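Hypothetical protein (Bacteroides uniformis ATCC 8492, PDB 4QRL) is of unknown function but adopts a lipocalin-like beta-barrel, a fold whose relatives often bind small hydrophobic molecules, so a binding role is possible though unproven. Local coordinates at residues Q19-T24 with E107-I112; S30-F35 with I43-D48; T52-N57 with V74-Y79; A63-I68 with F92-L97. All blocks are in the same frame, centred on the assembly; numbering follows the deposited sequence.

Contact 1: Q19-T24 with E107-I112; sequences QYADGT and EGTKSI
Q19 lays its carboxamide across the end of I112, with Q19 NE2 3.9 Å from I112 CD1 and Q19 CD equally close to the same methyl. The chain is extended beyond CG (chi2 177°), which carries the amide past K110, whose CG packs against Q19 CB at 4.0 Å; Q19 NE2 donates to Q17 OE1. Beneath the side chains, Q19 and K110 form an antiparallel hydrogen-bonded pair, Q19 N to K110 O and K110 N to Q19 O, each 2.8 Å. A water adds a polar link, donating to Q19 OE1 (2.9 Å) and accepting from K110 NZ. The lysine bends at chi2 and chi4 and curls back, so that NZ also reaches G108 O at 2.9 Å, from above the carbonyl plane. Farther along, T109 OG1 lies beside the Y20 ring and takes a weak bond from A21 N. G108 lets the turn come close, since a CB there would run into A21 CB. Shortening Q19 to an alanine would probably uncover I112 CD1, leave the water without its acceptor on this strand and deprive Q17 OE1 of its amide partner. Y20-G23 is a type I turn leading into strand 25-36, while I112 is also bonded through its backbone to R16 and Q17; the contact thus lies where strands 11-19 and 109-115, first and last of the barrel, close it, with K110 touching R103 and E105 of strand 101-106.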
loop_
_atom_site.group_PDB
_atom_site.type_symbol
_atom_site.label_atom_id
_atom_site.label_comp_id
_atom_site.label_asym_id
_atom_site.label_seq_id
_atom_site.Cartn_x
_atom_site.Cartn_y
_atom_site.Cartn_z
ATOM N N GLN A 19 -2.561 -11.869 -0.490
ATOM C CA GLN A 19 -2.409 -13.265 -0.893
ATOM C C GLN A 19 -0.988 -13.610 -0.570
ATOM O O GLN A 19 -0.066 -13.168 -1.244
ATOM C CB GLN A 19 -2.760 -13.496 -2.357
ATOM C CG GLN A 19 -4.225 -13.253 -2.637
ATOM C CD GLN A 19 -4.528 -13.428 -4.092
ATOM O OE1 GLN A 19 -3.648 -13.736 -4.909
ATOM N NE2 GLN A 19 -5.768 -13.184 -4.450
ATOM N N TYR A 20 -0.804 -14.335 0.517
ATOM C CA TYR A 20 0.517 -14.615 0.986
ATOM C C TYR A 20 1.234 -15.664 0.166
ATOM O O TYR A 20 0.615 -16.572 -0.407
ATOM C CB TYR A 20 0.451 -14.989 2.467
ATOM C CG TYR A 20 0.084 -13.791 3.319
ATOM C CD1 TYR A 20 1.043 -12.853 3.685
ATOM C CD2 TYR A 20 -1.215 -13.617 3.793
ATOM C CE1 TYR A 20 0.711 -11.743 4.458
ATOM C CE2 TYR A 20 -1.558 -12.510 4.570
ATOM C CZ TYR A 20 -0.586 -11.586 4.917
ATOM O OH TYR A 20 -0.887 -10.529 5.748
ATOM N N ALA A 21 2.564 -15.534 0.122
ATOM C CA ALA A 21 3.439 -16.426 -0.626
ATOM C C ALA A 21 3.241 -17.890 -0.245
ATOM O O ALA A 21 3.306 -18.748 -1.126
ATOM C CB ALA A 21 4.880 -16.025 -0.415
ATOM N N ASP A 22 2.911 -18.182 1.033
ATOM C CA ASP A 22 2.689 -19.561 1.494
ATOM C C ASP A 22 1.313 -20.118 1.101
ATOM O O ASP A 22 1.002 -21.227 1.510
ATOM C CB ASP A 22 2.886 -19.692 3.036
ATOM C CG ASP A 22 1.909 -18.906 3.902
ATOM O OD1 ASP A 22 0.776 -18.603 3.418
ATOM O OD2 ASP A 22 2.248 -18.631 5.076
ATOM N N GLY A 23 0.490 -19.341 0.370
ATOM C CA GLY A 23 -0.827 -19.781 -0.095
ATOM C C GLY A 23 -2.020 -19.232 0.667
ATOM O O GLY A 23 -3.156 -19.291 0.177
ATOM N N THR A 24 -1.776 -18.663 1.855
ATOM C CA THR A 24 -2.834 -18.092 2.685
ATOM C C THR A 24 -3.369 -16.801 2.062
ATOM O O THR A 24 -2.602 -16.018 1.502
ATOM C CB THR A 24 -2.280 -17.839 4.100
ATOM O OG1 THR A 24 -1.696 -19.047 4.567
ATOM C CG2 THR A 24 -3.338 -17.349 5.093
ATOM N N GLU A 107 8.018 -10.213 -3.048
ATOM C CA GLU A 107 8.546 -11.480 -2.530
ATOM C C GLU A 107 7.404 -12.513 -2.368
ATOM O O GLU A 107 7.222 -13.057 -1.289
ATOM C CB GLU A 107 9.316 -11.247 -1.202
ATOM C CG GLU A 107 10.574 -10.421 -1.396
ATOM C CD GLU A 107 11.514 -10.290 -0.215
ATOM O OE1 GLU A 107 11.136 -10.669 0.915
ATOM O OE2 GLU A 107 12.648 -9.809 -0.430
ATOM N N GLY A 108 6.623 -12.716 -3.437
ATOM C CA GLY A 108 5.518 -13.681 -3.485
ATOM C C GLY A 108 4.190 -13.290 -2.845
ATOM O O GLY A 108 3.188 -13.993 -3.044
ATOM N N THR A 109 4.160 -12.191 -2.055
ATOM C CA THR A 109 2.919 -11.739 -1.429
ATOM C C THR A 109 2.243 -10.698 -2.313
ATOM O O THR A 109 2.886 -9.727 -2.715
ATOM C CB THR A 109 3.154 -11.203 -0.033
ATOM O OG1 THR A 109 3.537 -12.307 0.794
ATOM C CG2 THR A 109 1.881 -10.524 0.565
ATOM N N LYS A 110 0.942 -10.885 -2.565
ATOM C CA LYS A 110 0.182 -9.946 -3.360
ATOM C C LYS A 110 -0.718 -9.097 -2.469
ATOM O O LYS A 110 -1.342 -9.617 -1.548
ATOM C CB LYS A 110 -0.671 -10.642 -4.432
ATOM C CG LYS A 110 -0.183 -11.981 -5.012
ATOM C CD LYS A 110 1.050 -11.910 -5.868
ATOM C CE LYS A 110 1.432 -13.257 -6.453
ATOM N NZ LYS A 110 1.572 -14.333 -5.426
ATOM N N SER A 111 -0.779 -7.796 -2.774
ATOM C CA SER A 111 -1.644 -6.774 -2.172
ATOM C C SER A 111 -2.720 -6.485 -3.240
ATOM O O SER A 111 -2.389 -5.979 -4.316
ATOM C CB SER A 111 -0.817 -5.530 -1.843
ATOM O OG SER A 111 0.133 -5.787 -0.823
ATOM N N ILE A 112 -3.969 -6.863 -2.974
ATOM C CA ILE A 112 -5.079 -6.718 -3.938
ATOM C C ILE A 112 -5.924 -5.496 -3.598
ATOM O O ILE A 112 -6.453 -5.431 -2.490
ATOM C CB ILE A 112 -5.974 -7.991 -3.936
ATOM C CG1 ILE A 112 -5.194 -9.353 -3.919
ATOM C CG2 ILE A 112 -7.105 -7.878 -4.978
ATOM C CD1 ILE A 112 -4.321 -9.643 -5.012
HETATM O O HOH W 1 -1.335 -15.398 -5.245
#

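Contact 2: S30-F35 with I43-D48; sequences SVFYNF and ICLLKD
F32 and L45 make the closest apolar side-chain approach here, F32 CE1 resting 3.7 Å from L45 CD1 as the two side chains cross obliquely. The same ring turns its edge to the neighbouring backbone, with I43 O near its plane and 3.8 Å from F32 CD1, while the CB atoms of F32 and I43 lie side by side. On the other face of the sheet V31 CG1 and C44 SG are 4.3 Å apart. F32 and I43 form an antiparallel hydrogen-bonded pair, F32 N to I43 O at 2.9 Å and I43 N to F32 O at 2.8 Å, and V31 with C44 is the non-hydrogen-bonded pair next to it. At the polar end S30 O accepts from L45 N at 2.9 Å, nearly straight (170°), and C44 CA adds a CA-H...O contact to the same oxygen. S30 CB sits 3.4 Å from L45 O, where the chain turns a corner. The segments belong to the hairpin of strands 25-36 and 39-45. V31 and C44 look inward, where Y82 of helix 79-82 meets both, whereas F32 packs on Q14 of strand 11-19 and on the F116 ring, and I43 on L51 and T53 of strand 51-61.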
loop_
_atom_site.group_PDB
_atom_site.type_symbol
_atom_site.label_atom_id
_atom_site.label_comp_id
_atom_site.label_asym_id
_atom_site.label_seq_id
_atom_site.Cartn_x
_atom_site.Cartn_y
_atom_site.Cartn_z
ATOM N N SER A 30 -9.399 -2.274 6.383
ATOM C CA SER A 30 -9.030 -1.082 7.116
ATOM C C SER A 30 -7.900 -0.277 6.496
ATOM O O SER A 30 -7.441 0.653 7.139
ATOM C CB SER A 30 -8.603 -1.521 8.513
ATOM O OG SER A 30 -7.615 -2.539 8.432
ATOM N N VAL A 31 -7.403 -0.639 5.302
ATOM C CA VAL A 31 -6.230 0.041 4.737
ATOM C C VAL A 31 -6.571 0.620 3.380
ATOM O O VAL A 31 -7.172 -0.066 2.546
ATOM C CB VAL A 31 -5.008 -0.898 4.638
ATOM C CG1 VAL A 31 -3.804 -0.169 4.050
ATOM C CG2 VAL A 31 -4.658 -1.513 6.005
ATOM N N PHE A 32 -6.173 1.878 3.173
ATOM C CA PHE A 32 -6.471 2.625 1.942
ATOM C C PHE A 32 -5.218 3.309 1.471
ATOM O O PHE A 32 -4.593 4.030 2.266
ATOM C CB PHE A 32 -7.587 3.669 2.206
ATOM C CG PHE A 32 -8.887 3.041 2.657
ATOM C CD1 PHE A 32 -9.056 2.617 3.978
ATOM C CD2 PHE A 32 -9.888 2.750 1.740
ATOM C CE1 PHE A 32 -10.233 1.975 4.381
ATOM C CE2 PHE A 32 -11.075 2.118 2.155
ATOM C CZ PHE A 32 -11.240 1.751 3.468
ATOM N N TYR A 33 -4.798 3.047 0.213
ATOM C CA TYR A 33 -3.589 3.703 -0.343
ATOM C C TYR A 33 -4.022 4.810 -1.267
ATOM O O TYR A 33 -5.006 4.667 -1.979
ATOM C CB TYR A 33 -2.698 2.722 -1.140
ATOM C CG TYR A 33 -1.805 1.766 -0.382
ATOM C CD1 TYR A 33 -2.018 1.495 0.969
ATOM C CD2 TYR A 33 -0.816 1.037 -1.043
ATOM C CE1 TYR A 33 -1.204 0.602 1.662
ATOM C CE2 TYR A 33 -0.034 0.104 -0.368
ATOM C CZ TYR A 33 -0.234 -0.113 0.980
ATOM O OH TYR A 33 0.570 -1.005 1.654
ATOM N N ASN A 34 -3.267 5.903 -1.303
ATOM C CA ASN A 34 -3.618 7.017 -2.156
ATOM C C ASN A 34 -2.384 7.462 -2.914
ATOM O O ASN A 34 -1.283 7.557 -2.333
ATOM C CB ASN A 34 -4.174 8.145 -1.277
ATOM C CG ASN A 34 -4.794 9.252 -2.047
ATOM O OD1 ASN A 34 -4.151 10.255 -2.381
ATOM N ND2 ASN A 34 -6.061 9.083 -2.341
ATOM N N PHE A 35 -2.547 7.640 -4.225
ATOM C CA PHE A 35 -1.475 8.054 -5.131
ATOM C C PHE A 35 -1.864 9.365 -5.793
ATOM O O PHE A 35 -2.881 9.422 -6.491
ATOM C CB PHE A 35 -1.214 6.964 -6.201
ATOM C CG PHE A 35 -0.887 5.597 -5.645
ATOM C CD1 PHE A 35 0.425 5.241 -5.350
ATOM C CD2 PHE A 35 -1.887 4.636 -5.479
ATOM C CE1 PHE A 35 0.724 3.973 -4.827
ATOM C CE2 PHE A 35 -1.594 3.382 -4.919
ATOM C CZ PHE A 35 -0.287 3.029 -4.663
ATOM N N ILE A 43 -4.185 5.521 4.624
ATOM C CA ILE A 43 -5.076 5.716 5.754
ATOM C C ILE A 43 -5.343 4.336 6.318
ATOM O O ILE A 43 -5.759 3.441 5.587
ATOM C CB ILE A 43 -6.392 6.445 5.355
ATOM C CG1 ILE A 43 -6.156 7.902 4.921
ATOM C CG2 ILE A 43 -7.435 6.349 6.474
ATOM C CD1 ILE A 43 -7.362 8.550 4.145
ATOM N N CYS A 44 -5.106 4.180 7.614
ATOM C CA CYS A 44 -5.347 2.940 8.317
ATOM C C CYS A 44 -6.348 3.180 9.437
ATOM O O CYS A 44 -6.130 4.038 10.296
ATOM C CB CYS A 44 -4.037 2.376 8.837
ATOM S SG CYS A 44 -2.822 2.093 7.535
ATOM N N LEU A 45 -7.452 2.427 9.403
ATOM C CA LEU A 45 -8.547 2.524 10.363
ATOM C C LEU A 45 -8.280 1.592 11.526
ATOM O O LEU A 45 -8.232 0.371 11.361
ATOM C CB LEU A 45 -9.906 2.222 9.696
ATOM C CG LEU A 45 -10.259 3.074 8.467
ATOM C CD1 LEU A 45 -11.534 2.561 7.817
ATOM C CD2 LEU A 45 -10.416 4.553 8.834
ATOM N N LEU A 46 -8.059 2.182 12.704
ATOM C CA LEU A 46 -7.753 1.415 13.900
ATOM C C LEU A 46 -9.029 0.814 14.500
ATOM O O LEU A 46 -10.131 1.365 14.360
ATOM C CB LEU A 46 -7.024 2.311 14.928
ATOM C CG LEU A 46 -5.740 3.029 14.467
ATOM C CD1 LEU A 46 -5.301 4.086 15.472
ATOM C CD2 LEU A 46 -4.605 2.057 14.219
ATOM N N LYS A 47 -8.868 -0.293 15.249
ATOM C CA LYS A 47 -9.995 -0.935 15.944
ATOM C C LYS A 47 -10.705 0.083 16.848
ATOM O O LYS A 47 -11.939 0.080 16.922
ATOM C CB LYS A 47 -9.512 -2.152 16.774
ATOM C CG LYS A 47 -8.675 -3.147 15.970
ATOM C CD LYS A 47 -8.411 -4.465 16.699
ATOM C CE LYS A 47 -7.694 -5.428 15.779
ATOM N NZ LYS A 47 -7.532 -6.780 16.376
ATOM N N ASP A 48 -9.921 1.021 17.451
ATOM C CA ASP A 48 -10.419 2.032 18.389
ATOM C C ASP A 48 -11.207 3.188 17.726
ATOM O O ASP A 48 -11.528 4.162 18.412
ATOM C CB ASP A 48 -9.270 2.596 19.275
ATOM C CG ASP A 48 -8.072 3.253 18.582
ATOM O OD1 ASP A 48 -8.255 3.832 17.477
ATOM O OD2 ASP A 48 -6.974 3.292 19.199
#

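Contact 3: T52-N57 with V74-Y79; sequences TTFFGN and VNDKNY
F54 and T52, on the barrel strand 51-61, meet D76 and N78 of the loop between helices 71-74 and 79-82, and Y79 at the start of the second, in a contact of side-chain packing and shared water, without strand pairing. The F54 ring carries most of it: its CE2 is 3.6 Å from D76 CB, the two side chains crossing at about a right angle with ring and carboxylate planes 61° apart. Its CZ lies 3.8 Å from N78 O, and CE2 also approaches the edge of the Y79 ring. F83 is an edge-to-face neighbour of F54. D76 turns its carboxylate toward the strand because CG is anti to the backbone N (chi1 -168°), and OD1 then does double duty. It accepts from N78 N at 2.8 Å, met on the anti side, and from a water at 2.7 Å. That water also donates to N78 OD1 at 2.7 Å and accepts from T52 OG1, although T52 has a second conformer and this last link is less certain. Replacing D76 with a leucine is likely to leave N78 N without its side-chain acceptor and the water without one of its anchors, freeing the turn to shift against F54. Y79 OH is held by W85 O. The N78 N to D76 OD1 bond makes an Asx turn, overlapping the type I turn from D76 to Y79, just ahead of helix 79-82, whose Y82 packs on V31 and C44 of the lipocalin-like barrel.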
loop_
_atom_site.group_PDB
_atom_site.type_symbol
_atom_site.label_atom_id
_atom_site.label_comp_id
_atom_site.label_asym_id
_atom_site.label_seq_id
_atom_site.Cartn_x
_atom_site.Cartn_y
_atom_site.Cartn_z
ATOM N N THR A 52 -5.226 6.596 11.410
ATOM C CA THR A 52 -3.785 6.831 11.358
ATOM C C THR A 52 -3.392 6.982 9.890
ATOM O O THR A 52 -3.826 6.180 9.055
ATOM C CB THR A 52 -3.036 5.700 12.087
ATOM O OG1 THR A 52 -3.078 5.970 13.484
ATOM C CG2 THR A 52 -1.582 5.579 11.666
ATOM N N THR A 53 -2.621 8.020 9.558
ATOM C CA THR A 53 -2.198 8.219 8.172
ATOM C C THR A 53 -0.680 8.191 8.101
ATOM O O THR A 53 0.011 8.818 8.924
ATOM C CB THR A 53 -2.759 9.522 7.566
ATOM O OG1 THR A 53 -4.153 9.637 7.860
ATOM C CG2 THR A 53 -2.533 9.624 6.037
ATOM N N PHE A 54 -0.174 7.446 7.127
ATOM C CA PHE A 54 1.241 7.369 6.810
ATOM C C PHE A 54 1.465 8.169 5.534
ATOM O O PHE A 54 0.625 8.152 4.637
ATOM C CB PHE A 54 1.700 5.924 6.642
ATOM C CG PHE A 54 1.476 5.082 7.872
ATOM C CD1 PHE A 54 0.273 4.410 8.065
ATOM C CD2 PHE A 54 2.466 4.970 8.848
ATOM C CE1 PHE A 54 0.064 3.630 9.216
ATOM C CE2 PHE A 54 2.253 4.198 10.003
ATOM C CZ PHE A 54 1.066 3.513 10.161
ATOM N N PHE A 55 2.603 8.835 5.431
ATOM C CA PHE A 55 2.887 9.665 4.263
ATOM C C PHE A 55 4.204 9.291 3.645
ATOM O O PHE A 55 5.139 8.883 4.337
ATOM C CB PHE A 55 2.915 11.161 4.637
ATOM C CG PHE A 55 1.589 11.699 5.107
ATOM C CD1 PHE A 55 1.225 11.623 6.448
ATOM C CD2 PHE A 55 0.692 12.271 4.203
ATOM C CE1 PHE A 55 -0.002 12.124 6.882
ATOM C CE2 PHE A 55 -0.539 12.760 4.634
ATOM C CZ PHE A 55 -0.872 12.688 5.976
ATOM N N GLY A 56 4.272 9.497 2.347
ATOM C CA GLY A 56 5.474 9.218 1.591
ATOM C C GLY A 56 5.375 9.660 0.154
ATOM O O GLY A 56 4.609 10.563 -0.204
ATOM N N ASN A 57 6.218 9.045 -0.648
ATOM C CA ASN A 57 6.297 9.279 -2.076
ATOM C C ASN A 57 6.351 7.961 -2.789
ATOM O O ASN A 57 6.677 6.942 -2.191
ATOM C CB ASN A 57 7.552 10.099 -2.390
ATOM C CG ASN A 57 7.412 11.542 -2.043
ATOM O OD1 ASN A 57 7.070 12.397 -2.873
ATOM N ND2 ASN A 57 7.688 11.838 -0.813
ATOM N N VAL A 74 7.746 6.141 9.440
ATOM C CA VAL A 74 8.578 4.983 9.821
ATOM C C VAL A 74 8.615 4.892 11.355
ATOM O O VAL A 74 8.526 3.787 11.902
ATOM C CB VAL A 74 10.005 5.062 9.185
ATOM C CG1 VAL A 74 10.927 3.937 9.682
ATOM C CG2 VAL A 74 9.922 5.048 7.665
ATOM N N ASN A 75 8.687 6.057 12.049
ATOM C CA ASN A 75 8.751 6.117 13.511
ATOM C C ASN A 75 7.368 6.024 14.181
ATOM O O ASN A 75 7.302 5.962 15.398
ATOM C CB ASN A 75 9.485 7.372 13.969
ATOM C CG ASN A 75 10.943 7.406 13.571
ATOM O OD1 ASN A 75 11.566 6.380 13.270
ATOM N ND2 ASN A 75 11.525 8.593 13.560
ATOM N N ASP A 76 6.277 5.974 13.400
ATOM C CA ASP A 76 4.911 5.864 13.937
ATOM C C ASP A 76 4.759 4.580 14.768
ATOM O O ASP A 76 5.302 3.536 14.387
ATOM C CB ASP A 76 3.887 5.886 12.792
ATOM C CG ASP A 76 2.465 6.056 13.270
ATOM O OD1 ASP A 76 1.880 5.062 13.749
ATOM O OD2 ASP A 76 1.952 7.193 13.199
ATOM N N LYS A 77 4.054 4.665 15.914
ATOM C CA LYS A 77 3.852 3.515 16.822
ATOM C C LYS A 77 3.137 2.331 16.094
ATOM O O LYS A 77 3.323 1.184 16.477
ATOM C CB LYS A 77 3.068 3.933 18.084
ATOM C CG LYS A 77 1.564 4.147 17.852
ATOM C CD LYS A 77 0.830 4.652 19.100
ATOM C CE LYS A 77 -0.602 5.059 18.808
ATOM N NZ LYS A 77 -0.688 6.276 17.945
ATOM N N ASN A 78 2.345 2.615 15.039
ATOM C CA ASN A 78 1.668 1.554 14.288
ATOM C C ASN A 78 2.391 1.177 13.002
ATOM O O ASN A 78 1.850 0.382 12.232
ATOM C CB ASN A 78 0.220 1.925 13.981
ATOM C CG ASN A 78 -0.664 1.634 15.149
ATOM O OD1 ASN A 78 -1.161 2.533 15.815
ATOM N ND2 ASN A 78 -0.792 0.368 15.474
ATOM N N TYR A 79 3.629 1.673 12.786
ATOM C CA TYR A 79 4.378 1.380 11.557
ATOM C C TYR A 79 4.483 -0.145 11.214
ATOM O O TYR A 79 4.181 -0.537 10.079
ATOM C CB TYR A 79 5.768 2.000 11.607
ATOM C CG TYR A 79 6.546 1.796 10.335
ATOM C CD1 TYR A 79 6.142 2.396 9.142
ATOM C CD2 TYR A 79 7.661 0.961 10.302
ATOM C CE1 TYR A 79 6.824 2.168 7.955
ATOM C CE2 TYR A 79 8.380 0.765 9.123
ATOM C CZ TYR A 79 7.955 1.376 7.952
ATOM O OH TYR A 79 8.652 1.204 6.782
HETATM O O HOH W 2 -0.599 5.043 14.857
#

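Contact 4: A63-I68 with F92-L97; sequences AEISII and FKVEDL
Two neighbouring strands of the lipocalin-like barrel, 64-69 and 89-97, pair here through I65 and F92, although 23 residues including two short helices separate the segments. The short segments run antiparallel with a strong splay, their directions 138° apart, as suits a tightly curved wall. I65 and F92 are a hydrogen-bonded pair: I65 N donates to F92 O at 2.9 Å and F92 N to I65 O at 2.8 Å. Beyond it V94 N reaches A63 O at 2.7 Å, almost straight at 172°. The inward face is apolar. I65 sets CG1 anti to its own N (chi1 -180°), which leaves the CG2 branch turned to the other strand, where it touches F92 CB at 3.8 Å and V94 CG2 at 3.7 Å. I67 CD1 meets the F92 ring obliquely, 3.9 Å from F92 CE1, and L104 of strand 101-106 packs on both I65 and F92. A 1,2-ethanediol molecule, probably from the crystallisation liquor, lies about 4 Å from the V94 side chain. The opposite face, bearing E64 and K93, is exposed. Past V94 the strand carries a classic beta bulge, E95 and D96 both facing R103, to which E95 OE1 forms a salt bridge. Between the paired strands, E64 CA makes a CA-H...O contact with F92 O at 3.2 Å, an oxygen that already accepts from I65 N.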
loop_
_atom_site.group_PDB
_atom_site.type_symbol
_atom_site.label_atom_id
_atom_site.label_comp_id
_atom_site.label_asym_id
_atom_site.label_seq_id
_atom_site.Cartn_x
_atom_site.Cartn_y
_atom_site.Cartn_z
ATOM N N ALA A 63 7.265 -1.771 -14.970
ATOM C CA ALA A 63 6.085 -2.319 -14.282
ATOM C C ALA A 63 6.344 -2.442 -12.758
ATOM O O ALA A 63 5.782 -3.303 -12.067
ATOM C CB ALA A 63 5.704 -3.671 -14.887
ATOM N N GLU A 64 7.198 -1.558 -12.242
ATOM C CA GLU A 64 7.539 -1.549 -10.833
ATOM C C GLU A 64 7.189 -0.199 -10.194
ATOM O O GLU A 64 7.285 0.854 -10.852
ATOM C CB GLU A 64 9.016 -1.867 -10.641
ATOM C CG GLU A 64 9.356 -3.326 -10.868
ATOM C CD GLU A 64 10.788 -3.726 -10.565
ATOM O OE1 GLU A 64 11.578 -2.859 -10.127
ATOM O OE2 GLU A 64 11.118 -4.919 -10.748
ATOM N N ILE A 65 6.778 -0.242 -8.913
ATOM C CA ILE A 65 6.451 0.973 -8.159
ATOM C C ILE A 65 7.266 0.956 -6.883
ATOM O O ILE A 65 7.200 -0.000 -6.112
ATOM C CB ILE A 65 4.932 1.176 -7.903
ATOM C CG1 ILE A 65 4.659 2.468 -7.112
ATOM C CG2 ILE A 65 4.272 -0.051 -7.252
ATOM C CD1 ILE A 65 3.183 2.876 -7.078
ATOM N N SER A 66 8.042 2.002 -6.671
ATOM C CA SER A 66 8.856 2.114 -5.459
ATOM C C SER A 66 8.203 3.130 -4.525
ATOM O O SER A 66 8.027 4.298 -4.897
ATOM C CB SER A 66 10.286 2.531 -5.795
ATOM O OG SER A 66 10.955 1.558 -6.576
ATOM N N ILE A 67 7.812 2.682 -3.342
ATOM C CA ILE A 67 7.167 3.555 -2.354
ATOM C C ILE A 67 8.164 3.804 -1.231
ATOM O O ILE A 67 8.872 2.880 -0.795
ATOM C CB ILE A 67 5.830 2.948 -1.831
ATOM C CG1 ILE A 67 4.887 2.577 -2.992
ATOM C CG2 ILE A 67 5.136 3.894 -0.823
ATOM C CD1 ILE A 67 3.571 1.752 -2.558
ATOM N N ILE A 68 8.293 5.070 -0.829
ATOM C CA ILE A 68 9.222 5.422 0.254
ATOM C C ILE A 68 8.465 6.310 1.243
ATOM O O ILE A 68 7.930 7.364 0.873
ATOM C CB ILE A 68 10.571 6.037 -0.204
ATOM C CG1 ILE A 68 11.421 6.443 1.049
ATOM C CG2 ILE A 68 10.340 7.215 -1.180
ATOM C CD1 ILE A 68 12.843 6.846 0.826
ATOM N N PHE A 92 7.544 -2.700 -5.410
ATOM C CA PHE A 92 6.547 -3.700 -5.792
ATOM C C PHE A 92 6.488 -3.904 -7.280
ATOM O O PHE A 92 6.704 -2.956 -8.037
ATOM C CB PHE A 92 5.140 -3.219 -5.351
ATOM C CG PHE A 92 4.906 -3.102 -3.866
ATOM C CD1 PHE A 92 5.224 -1.935 -3.183
ATOM C CD2 PHE A 92 4.345 -4.157 -3.148
ATOM C CE1 PHE A 92 4.977 -1.822 -1.808
ATOM C CE2 PHE A 92 4.074 -4.031 -1.790
ATOM C CZ PHE A 92 4.408 -2.879 -1.120
ATOM N N LYS A 93 6.134 -5.123 -7.706
ATOM C CA LYS A 93 5.805 -5.411 -9.091
ATOM C C LYS A 93 4.331 -5.088 -9.268
ATOM O O LYS A 93 3.524 -5.501 -8.440
ATOM C CB LYS A 93 6.095 -6.883 -9.458
ATOM C CG LYS A 93 5.687 -7.227 -10.901
ATOM C CD LYS A 93 6.638 -8.197 -11.581
ATOM C CE LYS A 93 6.018 -8.817 -12.805
ATOM N NZ LYS A 93 5.095 -9.924 -12.447
ATOM N N VAL A 94 3.981 -4.338 -10.314
ATOM C CA VAL A 94 2.600 -4.042 -10.648
ATOM C C VAL A 94 2.131 -5.177 -11.559
ATOM O O VAL A 94 2.445 -5.225 -12.767
ATOM C CB VAL A 94 2.392 -2.638 -11.269
ATOM C CG1 VAL A 94 0.918 -2.403 -11.616
ATOM C CG2 VAL A 94 2.892 -1.555 -10.321
ATOM N N GLU A 95 1.424 -6.121 -10.956
ATOM C CA GLU A 95 0.915 -7.296 -11.672
ATOM C C GLU A 95 -0.309 -6.938 -12.470
ATOM O O GLU A 95 -0.595 -7.545 -13.512
ATOM C CB GLU A 95 0.602 -8.425 -10.676
ATOM C CG GLU A 95 1.858 -9.040 -10.064
ATOM C CD GLU A 95 1.651 -10.392 -9.417
ATOM O OE1 GLU A 95 0.501 -10.735 -9.069
ATOM O OE2 GLU A 95 2.660 -11.104 -9.234
ATOM N N ASP A 96 -1.074 -5.961 -11.964
ATOM C CA ASP A 96 -2.280 -5.516 -12.646
ATOM C C ASP A 96 -2.598 -4.109 -12.298
ATOM O O ASP A 96 -2.500 -3.722 -11.127
ATOM C CB ASP A 96 -3.506 -6.392 -12.292
ATOM C CG ASP A 96 -4.785 -5.921 -12.966
ATOM O OD1 ASP A 96 -4.904 -6.091 -14.197
ATOM O OD2 ASP A 96 -5.645 -5.343 -12.271
ATOM N N LEU A 97 -2.964 -3.333 -13.322
ATOM C CA LEU A 97 -3.448 -1.986 -13.133
ATOM C C LEU A 97 -4.473 -1.656 -14.195
ATOM O O LEU A 97 -4.185 -1.716 -15.387
ATOM C CB LEU A 97 -2.343 -0.914 -13.091
ATOM C CG LEU A 97 -2.808 0.566 -13.097
ATOM C CD1 LEU A 97 -3.539 0.944 -11.808
ATOM C CD2 LEU A 97 -1.633 1.516 -13.357
#

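In the fold
Contacts 1, 2 and 4 are antiparallel strand pairings within one closed sheet, whereas contact 3 sets that sheet against a loop. Contact 1 is at the surface, and water and a lysine amine share in it; contacts 2 and 4 are partly buried and add aromatic and aliphatic packing, some of it turned into the barrel, to three backbone bonds each. Contact 3 mixes the two chemistries, a buried ring beside a hydrated carboxylate. Contacts 2 and 3 adjoin through neighbouring strands, 39-45 of the one and 51-61 of the other, with C44 SG against F54. Contacts 2 and 4, on opposite sides of the chain's centre, still meet inside the barrel, F35 CE1 lying 3.5 Å from I65 CD1.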